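Local coordinates for protein putative TetR family transcriptional regulator (Streptomyces coelicolor A3, PDB 3BQY) that probably binds DNA as a dimeric transcriptional regulator of the TetR family, most likely acting as a repressor, at residues V34-G37 with A38-Y42; H191-F194 with G195-L198; G171-P174 with H175-A178; G142-L145 with E146-A150; R26-A29 with Q30-V34. One frame throughout, in Å; residues are numbered along the deposited sequence. Where two conformers were deposited one is given.

In the fold
Along the chain the order is contact 5, 1, 4, 3, 2. Contacts 5 and 1 share Val-34 and cover the successive helices 25-32 and 36-42 of the predicted helix-turn-helix; their centres are 9 Å apart, and Leu-39 packs back on Leu-28 and Ala-29. The other three belong to the C-terminal domain. Contact 4 on helix 126-151 and contact 2 on helix 188-206 lie 14 Å apart between centres and touch where His-143 meets Phe-192. Contact 3, starting helix 174-183, is centred 23 Å from both their centres. All three reach the second subunit; contacts 1 and 5 touch no other chain, and the centres of contacts 1 and 3 are 54 Å apart, consistent with separate DNA-reading and dimerising ends.

Contact 1. Residues V34-G37 with A38-Y42; sequences VQAG and ALYRY
Val-34 and Ala-38 meet through their CB atoms, 4.2 Å apart, where the turn of the predicted helix-turn-helix runs into its second helix, 36-42, which in TetR relatives is the recognition helix. Val-34 also brings its CG2 up to CG of Leu-39, a looser apolar touch. Two residues on, CB of Ala-36 rests 4.2 Å from CE2 of Tyr-40. The phenol ring is set there by a chi1 of -77°, which places CG opposite the carbonyl carbon and beside the backbone N, while the backbone N of Gly-37 lies at the ring edge.

The backbone behind these side chains starts the helix. Ala-38 N donates to Gln-35 O at 2.9 Å, from above the carbonyl plane and 54° out of it, a geometry of the turn rather than of a settled helix. The carbonyl of Ala-36 takes a bond from Tyr-40 N and a weak one from Leu-39 N, and the bonds of Gly-37 O to Tyr-40 N and Arg-41 N are both weak, so the first turn is only loosely bonded. Leu-39, the buried member, turns to helix 25-32 and packs on Met-25, Leu-28 and Ala-29; Tyr-40 also touches Met-25. Tyr-42 O accepts a hydrogen bond from Arg-4 NE. Arg-41, bent at chi3, folds back until its guanidinium passes over Ala-38, whose N stands 4.2 Å above the plane, off its centre.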
loop_
_atom_site.group_PDB
_atom_site.type_symbol
_atom_site.label_atom_id
_atom_site.label_comp_id
_atom_site.label_asym_id
_atom_site.label_seq_id
_atom_site.Cartn_x
_atom_site.Cartn_y
_atom_site.Cartn_z
ATOM N N VAL A 34 29.945 -2.477 -17.142
ATOM C CA VAL A 34 30.725 -1.328 -16.653
ATOM C C VAL A 34 31.174 -1.605 -15.214
ATOM O O VAL A 34 30.855 -2.662 -14.669
ATOM C CB VAL A 34 29.944 0.016 -16.756
ATOM C CG1 VAL A 34 29.745 0.418 -18.214
ATOM C CG2 VAL A 34 28.588 -0.042 -16.002
ATOM N N GLN A 35 31.931 -0.681 -14.616
ATOM C CA GLN A 35 32.306 -0.765 -13.202
ATOM C C GLN A 35 31.221 -0.086 -12.403
ATOM O O GLN A 35 30.636 0.881 -12.892
ATOM C CB GLN A 35 33.612 -0.026 -12.956
ATOM C CG GLN A 35 34.798 -0.569 -13.725
ATOM C CD GLN A 35 35.440 -1.766 -13.044
ATOM O OE1 GLN A 35 36.496 -1.639 -12.419
ATOM N NE2 GLN A 35 34.806 -2.935 -13.161
ATOM N N ALA A 36 30.948 -0.550 -11.181
ATOM C CA ALA A 36 29.865 0.064 -10.384
ATOM C C ALA A 36 30.154 1.545 -10.191
ATOM O O ALA A 36 29.230 2.363 -10.187
ATOM C CB ALA A 36 29.667 -0.631 -9.040
ATOM N N GLY A 37 31.446 1.872 -10.065
ATOM C CA GLY A 37 31.920 3.255 -9.980
ATOM C C GLY A 37 31.279 4.149 -11.023
ATOM O O GLY A 37 30.865 5.259 -10.713
ATOM N N ALA A 38 31.179 3.644 -12.254
ATOM C CA ALA A 38 30.579 4.381 -13.358
ATOM C C ALA A 38 29.137 4.771 -13.063
ATOM O O ALA A 38 28.751 5.914 -13.296
ATOM C CB ALA A 38 30.651 3.579 -14.639
ATOM N N LEU A 39 28.354 3.824 -12.544
ATOM C CA LEU A 39 26.933 4.050 -12.271
ATOM C C LEU A 39 26.709 5.108 -11.224
ATOM O O LEU A 39 25.724 5.843 -11.274
ATOM C CB LEU A 39 26.269 2.770 -11.792
ATOM C CG LEU A 39 26.127 1.660 -12.804
ATOM C CD1 LEU A 39 25.434 0.534 -12.085
ATOM C CD2 LEU A 39 25.275 2.158 -13.943
ATOM N N TYR A 40 27.616 5.148 -10.252
ATOM C CA TYR A 40 27.540 6.099 -9.160
ATOM C C TYR A 40 27.812 7.543 -9.597
ATOM O O TYR A 40 27.517 8.480 -8.852
ATOM C CB TYR A 40 28.487 5.680 -8.028
ATOM C CG TYR A 40 27.931 4.542 -7.207
ATOM C CD1 TYR A 40 26.807 4.726 -6.398
ATOM C CD2 TYR A 40 28.516 3.286 -7.249
ATOM C CE1 TYR A 40 26.302 3.671 -5.631
ATOM C CE2 TYR A 40 28.016 2.227 -6.498
ATOM C CZ TYR A 40 26.912 2.425 -5.697
ATOM O OH TYR A 40 26.423 1.376 -4.966
ATOM N N ARG A 41 28.374 7.715 -10.795
ATOM C CA ARG A 41 28.498 9.041 -11.401
ATOM C C ARG A 41 27.158 9.546 -11.951
ATOM O O ARG A 41 26.926 10.751 -12.000
ATOM C CB ARG A 41 29.587 9.057 -12.478
ATOM C CG ARG A 41 30.990 9.005 -11.893
ATOM C CD ARG A 41 32.086 9.307 -12.937
ATOM N NE ARG A 41 32.338 8.171 -13.830
ATOM C CZ ARG A 41 33.337 7.296 -13.680
ATOM N NH1 ARG A 41 34.195 7.416 -12.669
ATOM N NH2 ARG A 41 33.485 6.298 -14.547
ATOM N N TYR A 42 26.282 8.624 -12.343
ATOM C CA TYR A 42 24.940 8.968 -12.839
ATOM C C TYR A 42 23.884 8.987 -11.746
ATOM O O TYR A 42 22.953 9.786 -11.792
ATOM C CB TYR A 42 24.534 8.036 -13.993
ATOM C CG TYR A 42 25.446 8.220 -15.180
ATOM C CD1 TYR A 42 25.232 9.268 -16.097
ATOM C CD2 TYR A 42 26.559 7.395 -15.364
ATOM C CE1 TYR A 42 26.100 9.467 -17.183
ATOM C CE2 TYR A 42 27.427 7.582 -16.440
ATOM C CZ TYR A 42 27.194 8.619 -17.345
ATOM O OH TYR A 42 28.063 8.801 -18.409
#

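Contact 2. Residues H191-F194 with G195-L198; sequences HFEF and GLRL. With PO4 (phosphate ion), chain C.
Three rings leave this stretch of helix 188-206. At the edge of the His-191 imidazole lies a phosphate ion, probably from the crystallisation liquor. Its O2 is modelled 2.6 Å from His-191 CD2, implausibly close, so the placement of ion or ring is uncertain; NE2 gives a weak hydrogen bond to phosphate O4 at 3.3 Å, and Arg-131 of the second subunit binds the same ion. The Phe-192 ring is approached obliquely by Leu-196, its CE2 lying 3.7 Å from Leu-196 CD2. Phe-194 also has an oblique neighbour, Leu-198, whose CD1 comes within 3.6 Å of Phe-194 CE2. A chi1 of -179°, which sets CG opposite the backbone N, carries the Phe-194 ring toward Leu-198.

Regular helical bonds tie the stretch together, such as Leu-196 N to Phe-192 O at 2.9 Å. Outward, Phe-192 meets the His-143 ring and helix 73-89, where Arg-82 forms a salt bridge with Glu-193 OE2. On the second subunit, Phe-194 packs on Arg-131 and Leu-198 on Ser-135. Replacing Phe-194 by an alanine would probably leave Leu-198 CD1 and Arg-131 of the second subunit without their shared ring, opening a gap at the subunit boundary. The chemistry is thus divided around the helix: Phe-192 and Leu-196 pack inside the subunit beside the Glu-193 to Arg-82 salt bridge, while on the side facing the partner His-191 and Arg-131 of the second subunit could hold an anion between them.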
loop_
_atom_site.group_PDB
_atom_site.type_symbol
_atom_site.label_atom_id
_atom_site.label_comp_id
_atom_site.label_asym_id
_atom_site.label_seq_id
_atom_site.Cartn_x
_atom_site.Cartn_y
_atom_site.Cartn_z
ATOM N N HIS A 191 -11.425 -7.069 -8.286
ATOM C CA HIS A 191 -11.258 -6.519 -6.929
ATOM C C HIS A 191 -10.926 -5.021 -6.990
ATOM O O HIS A 191 -11.506 -4.214 -6.262
ATOM C CB HIS A 191 -10.167 -7.281 -6.167
ATOM C CG HIS A 191 -10.545 -8.688 -5.847
ATOM N ND1 HIS A 191 -9.658 -9.605 -5.334
ATOM C CD2 HIS A 191 -11.708 -9.355 -6.030
ATOM C CE1 HIS A 191 -10.266 -10.762 -5.164
ATOM N NE2 HIS A 191 -11.510 -10.642 -5.591
ATOM N N PHE A 192 -10.013 -4.661 -7.883
ATOM C CA PHE A 192 -9.614 -3.280 -8.051
ATOM C C PHE A 192 -10.799 -2.400 -8.461
ATOM O O PHE A 192 -11.032 -1.332 -7.884
ATOM C CB PHE A 192 -8.498 -3.159 -9.093
ATOM C CG PHE A 192 -8.065 -1.737 -9.325
ATOM C CD1 PHE A 192 -7.404 -1.021 -8.322
ATOM C CD2 PHE A 192 -8.343 -1.106 -10.537
ATOM C CE1 PHE A 192 -7.001 0.320 -8.537
ATOM C CE2 PHE A 192 -7.952 0.218 -10.753
ATOM C CZ PHE A 192 -7.285 0.930 -9.771
ATOM N N GLU A 193 -11.544 -2.854 -9.465
ATOM C CA GLU A 193 -12.697 -2.111 -9.944
ATOM C C GLU A 193 -13.737 -1.907 -8.823
ATOM O O GLU A 193 -14.371 -0.846 -8.744
ATOM C CB GLU A 193 -13.321 -2.805 -11.165
ATOM C CG GLU A 193 -12.450 -2.723 -12.441
ATOM C CD GLU A 193 -12.173 -1.267 -12.895
ATOM O OE1 GLU A 193 -13.068 -0.405 -12.773
ATOM O OE2 GLU A 193 -11.058 -1.001 -13.382
ATOM N N PHE A 194 -13.921 -2.924 -7.976
ATOM C CA PHE A 194 -14.876 -2.837 -6.880
ATOM C C PHE A 194 -14.446 -1.741 -5.904
ATOM O O PHE A 194 -15.274 -0.937 -5.464
ATOM C CB PHE A 194 -14.993 -4.185 -6.159
ATOM C CG PHE A 194 -15.968 -4.175 -5.030
ATOM C CD1 PHE A 194 -17.337 -4.370 -5.267
ATOM C CD2 PHE A 194 -15.538 -3.931 -3.729
ATOM C CE1 PHE A 194 -18.251 -4.365 -4.200
ATOM C CE2 PHE A 194 -16.439 -3.927 -2.669
ATOM C CZ PHE A 194 -17.791 -4.147 -2.898
ATOM N N GLY A 195 -13.169 -1.744 -5.523
ATOM C CA GLY A 195 -12.663 -0.744 -4.568
ATOM C C GLY A 195 -12.731 0.657 -5.146
ATOM O O GLY A 195 -13.103 1.606 -4.460
ATOM N N LEU A 196 -12.404 0.782 -6.427
ATOM C CA LEU A 196 -12.497 2.040 -7.127
ATOM C C LEU A 196 -13.949 2.535 -7.176
ATOM O O LEU A 196 -14.224 3.725 -6.955
ATOM C CB LEU A 196 -11.908 1.833 -8.554
ATOM C CG LEU A 196 -11.546 2.992 -9.424
ATOM C CD1 LEU A 196 -10.736 4.070 -8.623
ATOM C CD2 LEU A 196 -10.858 2.485 -10.717
ATOM N N ARG A 197 -14.879 1.623 -7.460
ATOM C CA ARG A 197 -16.311 1.933 -7.430
ATOM C C ARG A 197 -16.747 2.449 -6.052
ATOM O O ARG A 197 -17.488 3.432 -5.967
ATOM C CB ARG A 197 -17.165 0.708 -7.827
ATOM C CG ARG A 197 -18.636 0.771 -7.366
ATOM C CD ARG A 197 -19.552 -0.231 -8.100
ATOM N NE ARG A 197 -19.680 -1.561 -7.492
ATOM C CZ ARG A 197 -20.845 -2.168 -7.243
ATOM N NH1 ARG A 197 -20.867 -3.380 -6.714
ATOM N NH2 ARG A 197 -22.001 -1.564 -7.523
ATOM N N LEU A 198 -16.309 1.779 -4.984
ATOM C CA LEU A 198 -16.614 2.260 -3.608
ATOM C C LEU A 198 -16.156 3.730 -3.419
ATOM O O LEU A 198 -16.925 4.556 -2.900
ATOM C CB LEU A 198 -15.945 1.417 -2.514
ATOM C CG LEU A 198 -16.384 -0.043 -2.405
ATOM C CD1 LEU A 198 -15.696 -0.699 -1.208
ATOM C CD2 LEU A 198 -17.924 -0.109 -2.249
HETATM P P PO4 C . -14.425 -11.653 -7.534
HETATM O O1 PO4 C . -14.336 -11.949 -9.014
HETATM O O2 PO4 C . -13.722 -10.339 -7.272
HETATM O O3 PO4 C . -15.865 -11.537 -7.103
HETATM O O4 PO4 C . -13.748 -12.752 -6.781
#

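Contact 3. Residues G171-P174 with H175-A178; sequences GTYP and HLAA
Ala-177 N donates to Tyr-173 O at 2.8 Å and Ala-178 N donates to Pro-174 O, also at 2.8 Å; these are the backbone bonds that start helix 174-183. Tyr-173 is the N-cap residue, and Pro-174 follows in the first turn, where its lack of an N-H costs no helical bond.

The early amides of the helix are met from another chain: Asp-113 OD1 of the second subunit accepts a hydrogen bond from Leu-176 N and a weak one from His-175 N, a carboxylate placed at the helix start, where the helix dipole would probably favour its negative charge. Both imidazole nitrogens of His-175 are likewise occupied across the interface, ND1 by Arg-120 NH1 and NE2, weakly, by Glu-121 OE2, both of the second subunit.

Apolar contact is modest. Leu-176 CD1 lies 3.9 Å from Tyr-173 CB, while the Tyr-173 side chain packs on Leu-109 of the second subunit. Leu-176 and Ala-177 turn back to Val-168, in the loop after helix 161-167, so the helix start is held between that loop and helix 106-121 of the partner chain.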
loop_
_atom_site.group_PDB
_atom_site.type_symbol
_atom_site.label_atom_id
_atom_site.label_comp_id
_atom_site.label_asym_id
_atom_site.label_seq_id
_atom_site.Cartn_x
_atom_site.Cartn_y
_atom_site.Cartn_z
ATOM N N GLY A 171 -15.618 -24.108 10.306
ATOM C CA GLY A 171 -15.671 -24.296 11.758
ATOM C C GLY A 171 -14.874 -23.267 12.561
ATOM O O GLY A 171 -15.084 -23.154 13.797
ATOM N N THR A 172 -13.926 -22.568 11.913
ATOM C CA THR A 172 -13.087 -21.605 12.641
ATOM C C THR A 172 -13.134 -20.189 12.103
ATOM O O THR A 172 -13.111 -19.259 12.901
ATOM C CB THR A 172 -11.616 -22.010 12.748
ATOM O OG1 THR A 172 -11.163 -22.424 11.452
ATOM C CG2 THR A 172 -11.474 -23.154 13.731
ATOM N N TYR A 173 -13.178 -20.027 10.775
ATOM C CA TYR A 173 -13.347 -18.696 10.139
ATOM C C TYR A 173 -14.499 -18.766 9.148
ATOM O O TYR A 173 -14.283 -18.803 7.930
ATOM C CB TYR A 173 -12.045 -18.204 9.443
ATOM C CG TYR A 173 -10.877 -18.207 10.407
ATOM C CD1 TYR A 173 -10.730 -17.186 11.348
ATOM C CD2 TYR A 173 -9.962 -19.263 10.415
ATOM C CE1 TYR A 173 -9.673 -17.191 12.280
ATOM C CE2 TYR A 173 -8.874 -19.292 11.352
ATOM C CZ TYR A 173 -8.746 -18.237 12.272
ATOM O OH TYR A 173 -7.723 -18.220 13.208
ATOM N N PRO A 174 -15.730 -18.814 9.670
ATOM C CA PRO A 174 -16.892 -19.115 8.818
ATOM C C PRO A 174 -17.178 -18.079 7.751
ATOM O O PRO A 174 -17.655 -18.442 6.688
ATOM C CB PRO A 174 -18.070 -19.206 9.825
ATOM C CG PRO A 174 -17.604 -18.465 11.064
ATOM C CD PRO A 174 -16.104 -18.607 11.093
ATOM N N HIS A 175 -16.903 -16.802 8.014
ATOM C CA HIS A 175 -17.163 -15.790 7.008
ATOM C C HIS A 175 -16.155 -15.861 5.887
ATOM O O HIS A 175 -16.514 -15.691 4.719
ATOM C CB HIS A 175 -17.176 -14.415 7.669
ATOM C CG HIS A 175 -18.275 -14.285 8.664
ATOM N ND1 HIS A 175 -19.600 -14.334 8.290
ATOM C CD2 HIS A 175 -18.260 -14.215 10.017
ATOM C CE1 HIS A 175 -20.361 -14.224 9.360
ATOM N NE2 HIS A 175 -19.572 -14.160 10.422
ATOM N N LEU A 176 -14.911 -16.183 6.225
ATOM C CA LEU A 176 -13.923 -16.471 5.185
ATOM C C LEU A 176 -14.245 -17.765 4.434
ATOM O O LEU A 176 -14.103 -17.829 3.210
ATOM C CB LEU A 176 -12.508 -16.548 5.789
ATOM C CG LEU A 176 -12.065 -15.274 6.542
ATOM C CD1 LEU A 176 -10.629 -15.471 7.061
ATOM C CD2 LEU A 176 -12.163 -14.020 5.686
ATOM N N ALA A 177 -14.700 -18.782 5.163
ATOM C CA ALA A 177 -15.072 -20.037 4.521
ATOM C C ALA A 177 -16.198 -19.768 3.511
ATOM O O ALA A 177 -16.134 -20.237 2.364
ATOM C CB ALA A 177 -15.499 -21.058 5.577
ATOM N N ALA A 178 -17.220 -19.022 3.936
ATOM C CA ALA A 178 -18.418 -18.775 3.113
ATOM C C ALA A 178 -18.088 -17.994 1.839
ATOM O O ALA A 178 -18.712 -18.204 0.795
ATOM C CB ALA A 178 -19.467 -18.002 3.924
#

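Contact 4. Residues G142-L145 with E146-A150; sequences GHTL and EEQAA
His-143 and Glu-147, one turn apart on helix 126-151 of the TetR-type C-terminal domain, share a weak side-chain hydrogen bond: NE2 donates to OE1 at 3.1 Å with an N-H...O angle of 134°. The ring and carboxylate planes stand 83° apart, and OE1 approaches the imidazole obliquely. With chi1 at 171° and an extended chain beyond, Glu-147 reaches out far enough for OE1 to have a second, charged partner, a salt bridge to Arg-85 NH2 of helix 73-89. OE1 thus has two donors, the imidazole one weak, and the nearby arginine would probably stabilise the negative form of the buried carboxylate.

Among the other polar groups, Thr-144 OG1 bonds back to Thr-140 O. Gln-148 runs alongside Thr-144, pointing the same way, and its OE1 lies 4.0 Å from Thr-144 CG2. Its amide is used at both ends: OE1 accepts from Ala-95 N at the start of helix 94-99, and NE2 donates to Leu-88 O. Putting a leucine in place of Gln-148 would probably leave Ala-95 N and Leu-88 O without their mates and release the join between the helices 73-89 and 94-99.

Packing takes over on the remaining sides. Leu-145 touches Ala-95 and Arg-96 and also meets Leu-145 of the second subunit, while His-143 and Glu-146 pack on Asn-138 of that chain.

Backbone bonds are those of a regular helix, Gln-148 N reaching Thr-144 O at 2.8 Å. Beside them, the chi1 of Glu-146 sets CG next to its own backbone N and 3.2 Å from Gly-142 O.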
loop_
_atom_site.group_PDB
_atom_site.type_symbol
_atom_site.label_atom_id
_atom_site.label_comp_id
_atom_site.label_asym_id
_atom_site.label_seq_id
_atom_site.Cartn_x
_atom_site.Cartn_y
_atom_site.Cartn_z
ATOM N N GLY A 142 -1.719 0.407 -2.488
ATOM C CA GLY A 142 -1.925 -0.711 -1.553
ATOM C C GLY A 142 -2.450 -1.941 -2.278
ATOM O O GLY A 142 -1.971 -3.056 -2.068
ATOM N N HIS A 143 -3.438 -1.733 -3.150
ATOM C CA HIS A 143 -4.006 -2.852 -3.915
ATOM C C HIS A 143 -2.946 -3.515 -4.813
ATOM O O HIS A 143 -2.833 -4.757 -4.878
ATOM C CB HIS A 143 -5.153 -2.378 -4.830
ATOM C CG HIS A 143 -5.479 -3.376 -5.890
ATOM N ND1 HIS A 143 -6.405 -4.380 -5.705
ATOM C CD2 HIS A 143 -4.934 -3.585 -7.117
ATOM C CE1 HIS A 143 -6.445 -5.144 -6.787
ATOM N NE2 HIS A 143 -5.554 -4.691 -7.653
ATOM N N THR A 144 -2.177 -2.692 -5.523
ATOM C CA THR A 144 -1.210 -3.212 -6.500
ATOM C C THR A 144 -0.029 -3.900 -5.783
ATOM O O THR A 144 0.458 -4.954 -6.217
ATOM C CB THR A 144 -0.747 -2.087 -7.463
ATOM O OG1 THR A 144 -1.921 -1.444 -8.008
ATOM C CG2 THR A 144 0.056 -2.703 -8.652
ATOM N N LEU A 145 0.406 -3.328 -4.668
ATOM C CA LEU A 145 1.427 -3.978 -3.833
ATOM C C LEU A 145 1.016 -5.375 -3.440
ATOM O O LEU A 145 1.801 -6.340 -3.547
ATOM C CB LEU A 145 1.650 -3.179 -2.546
ATOM C CG LEU A 145 2.562 -1.975 -2.562
ATOM C CD1 LEU A 145 2.338 -1.229 -1.273
ATOM C CD2 LEU A 145 4.024 -2.441 -2.659
ATOM N N GLU A 146 -0.216 -5.497 -2.963
ATOM C CA GLU A 146 -0.711 -6.803 -2.522
ATOM C C GLU A 146 -0.986 -7.769 -3.674
ATOM O O GLU A 146 -0.733 -8.966 -3.553
ATOM C CB GLU A 146 -1.905 -6.649 -1.582
ATOM C CG GLU A 146 -1.559 -5.742 -0.337
ATOM C CD GLU A 146 -0.528 -6.349 0.674
ATOM O OE1 GLU A 146 0.370 -7.149 0.291
ATOM O OE2 GLU A 146 -0.628 -6.004 1.878
ATOM N N GLU A 147 -1.449 -7.246 -4.810
ATOM C CA GLU A 147 -1.596 -8.071 -6.020
ATOM C C GLU A 147 -0.238 -8.622 -6.458
ATOM O O GLU A 147 -0.104 -9.831 -6.757
ATOM C CB GLU A 147 -2.229 -7.261 -7.169
ATOM C CG GLU A 147 -2.181 -8.025 -8.502
ATOM C CD GLU A 147 -2.989 -7.363 -9.622
ATOM O OE1 GLU A 147 -3.658 -6.339 -9.394
ATOM O OE2 GLU A 147 -2.952 -7.911 -10.738
ATOM N N GLN A 148 0.784 -7.760 -6.481
ATOM C CA GLN A 148 2.121 -8.212 -6.890
ATOM C C GLN A 148 2.773 -9.179 -5.894
ATOM O O GLN A 148 3.464 -10.129 -6.303
ATOM C CB GLN A 148 3.034 -7.035 -7.247
ATOM C CG GLN A 148 2.570 -6.406 -8.565
ATOM C CD GLN A 148 3.385 -5.222 -8.988
ATOM O OE1 GLN A 148 3.683 -4.341 -8.179
ATOM N NE2 GLN A 148 3.718 -5.164 -10.279
ATOM N N ALA A 149 2.541 -8.958 -4.609
ATOM C CA ALA A 149 3.013 -9.886 -3.577
ATOM C C ALA A 149 2.457 -11.298 -3.795
ATOM O O ALA A 149 3.166 -12.294 -3.571
ATOM C CB ALA A 149 2.654 -9.380 -2.194
ATOM N N ALA A 150 1.194 -11.373 -4.212
ATOM C CA ALA A 150 0.491 -12.636 -4.442
ATOM C C ALA A 150 1.004 -13.364 -5.671
ATOM O O ALA A 150 1.016 -14.601 -5.691
ATOM C CB ALA A 150 -0.992 -12.408 -4.568
#

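Contact 5. Residues R26-A29 with Q30-V34; sequences RRLA and QAMDV
Leu-28 and Met-32, a selenomethionine here, lie side by side and point the same way, with Leu-28 CD1 4.1 Å from Met-32 SE. Leu-28 gets there with chi1 at -171°, which sets CG opposite the backbone N, from where CD1 reaches the selenium. The pair forms the inner side: Leu-28 and Met-32 both touch Thr-10 of helix 4-18, and Met-32 also touches Leu-39 of helix 36-42.

On the outer side Arg-27 and Gln-30 cross at about a right angle, their guanidinium and amide planes 33° apart. Arg-27, bent at chi2, brings CD to 4.0 Å from Gln-30 OE1 and NH2 to 4.2 Å from Ala-31 CB; these are van der Waals distances, with no hydrogen bond between the Arg-27 and Gln-30 side chains. The Arg-27 side chain also touches Leu-14 of helix 4-18.

Ala-29 CB lies 4.4 Å from Val-34 CG2. Two backbone bonds hold the end of the helix, Val-34 N to Ala-29 O at 3.1 Å and Asp-33 N to Gln-30 O at 3.2 Å. Asp-33, with a positive phi of 52°, takes the chain out of the helix.

This is a Schellman motif, closing helix 25-32 and leading into the turn of the helix-turn-helix predicted to bind DNA.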
loop_
_atom_site.group_PDB
_atom_site.type_symbol
_atom_site.label_atom_id
_atom_site.label_comp_id
_atom_site.label_asym_id
_atom_site.label_seq_id
_atom_site.Cartn_x
_atom_site.Cartn_y
_atom_site.Cartn_z
ATOM N N ARG A 26 25.792 -3.217 -8.221
ATOM C CA ARG A 26 26.764 -4.169 -8.774
ATOM C C ARG A 26 26.121 -5.044 -9.855
ATOM O O ARG A 26 26.722 -5.255 -10.913
ATOM C CB ARG A 26 27.404 -5.027 -7.677
ATOM C CG ARG A 26 28.196 -4.153 -6.671
ATOM C CD ARG A 26 29.028 -4.945 -5.676
ATOM N NE ARG A 26 29.488 -4.117 -4.555
ATOM C CZ ARG A 26 30.565 -3.330 -4.587
ATOM N NH1 ARG A 26 31.313 -3.252 -5.698
ATOM N NH2 ARG A 26 30.899 -2.608 -3.502
ATOM N N ARG A 27 24.920 -5.546 -9.570
ATOM C CA ARG A 27 24.167 -6.393 -10.536
ATOM C C ARG A 27 23.901 -5.612 -11.820
ATOM O O ARG A 27 24.050 -6.140 -12.912
ATOM C CB ARG A 27 22.833 -6.864 -9.919
ATOM C CG ARG A 27 21.962 -7.771 -10.784
ATOM C CD ARG A 27 22.521 -9.184 -10.855
ATOM N NE ARG A 27 21.850 -9.964 -11.907
ATOM C CZ ARG A 27 22.203 -9.950 -13.196
ATOM N NH1 ARG A 27 21.557 -10.722 -14.062
ATOM N NH2 ARG A 27 23.207 -9.176 -13.622
ATOM N N LEU A 28 23.485 -4.351 -11.674
ATOM C CA LEU A 28 23.295 -3.442 -12.796
ATOM C C LEU A 28 24.575 -3.178 -13.565
ATOM O O LEU A 28 24.550 -3.136 -14.793
ATOM C CB LEU A 28 22.704 -2.105 -12.292
ATOM C CG LEU A 28 22.215 -1.060 -13.292
ATOM C CD1 LEU A 28 21.330 -1.674 -14.364
ATOM C CD2 LEU A 28 21.442 0.020 -12.521
ATOM N N ALA A 29 25.689 -2.967 -12.855
ATOM C CA ALA A 29 26.995 -2.813 -13.487
ATOM C C ALA A 29 27.382 -4.068 -14.296
ATOM O O ALA A 29 27.881 -3.954 -15.418
ATOM C CB ALA A 29 28.076 -2.496 -12.438
ATOM N N GLN A 30 27.159 -5.254 -13.717
ATOM C CA GLN A 30 27.473 -6.524 -14.409
ATOM C C GLN A 30 26.629 -6.584 -15.687
ATOM O O GLN A 30 27.149 -6.871 -16.759
ATOM C CB GLN A 30 27.248 -7.773 -13.508
ATOM C CG GLN A 30 28.232 -7.931 -12.304
ATOM C CD GLN A 30 27.663 -8.762 -11.136
ATOM O OE1 GLN A 30 26.532 -9.329 -11.275
ATOM N NE2 GLN A 30 28.461 -8.825 -9.956
ATOM N N ALA A 31 25.342 -6.246 -15.566
ATOM C CA ALA A 31 24.406 -6.244 -16.706
ATOM C C ALA A 31 24.821 -5.328 -17.861
ATOM O O ALA A 31 24.599 -5.670 -19.020
ATOM C CB ALA A 31 22.992 -5.899 -16.246
HETATM N N MSE A 32 25.422 -4.180 -17.549
HETATM C CA MSE A 32 25.836 -3.214 -18.575
HETATM C C MSE A 32 27.322 -3.282 -18.914
HETATM O O MSE A 32 27.822 -2.451 -19.685
HETATM C CB MSE A 32 25.512 -1.793 -18.132
HETATM C CG MSE A 32 24.128 -1.637 -17.548
HETATM SE SE MSE A 32 23.789 0.218 -17.085
HETATM C CE MSE A 32 23.465 0.877 -18.904
ATOM N N ASP A 33 28.026 -4.249 -18.325
ATOM C CA ASP A 33 29.463 -4.411 -18.542
ATOM C C ASP A 33 30.213 -3.091 -18.294
ATOM O O ASP A 33 30.988 -2.629 -19.133
ATOM C CB ASP A 33 29.733 -4.977 -19.951
ATOM C CG ASP A 33 31.087 -5.668 -20.070
ATOM O OD1 ASP A 33 32.044 -5.310 -19.345
ATOM O OD2 ASP A 33 31.201 -6.579 -20.912
ATOM N N VAL A 34 29.945 -2.477 -17.142
ATOM C CA VAL A 34 30.725 -1.328 -16.653
ATOM C C VAL A 34 31.174 -1.605 -15.214
ATOM O O VAL A 34 30.855 -2.662 -14.669
ATOM C CB VAL A 34 29.944 0.016 -16.756
ATOM C CG1 VAL A 34 29.745 0.418 -18.214
ATOM C CG2 VAL A 34 28.588 -0.042 -16.002
#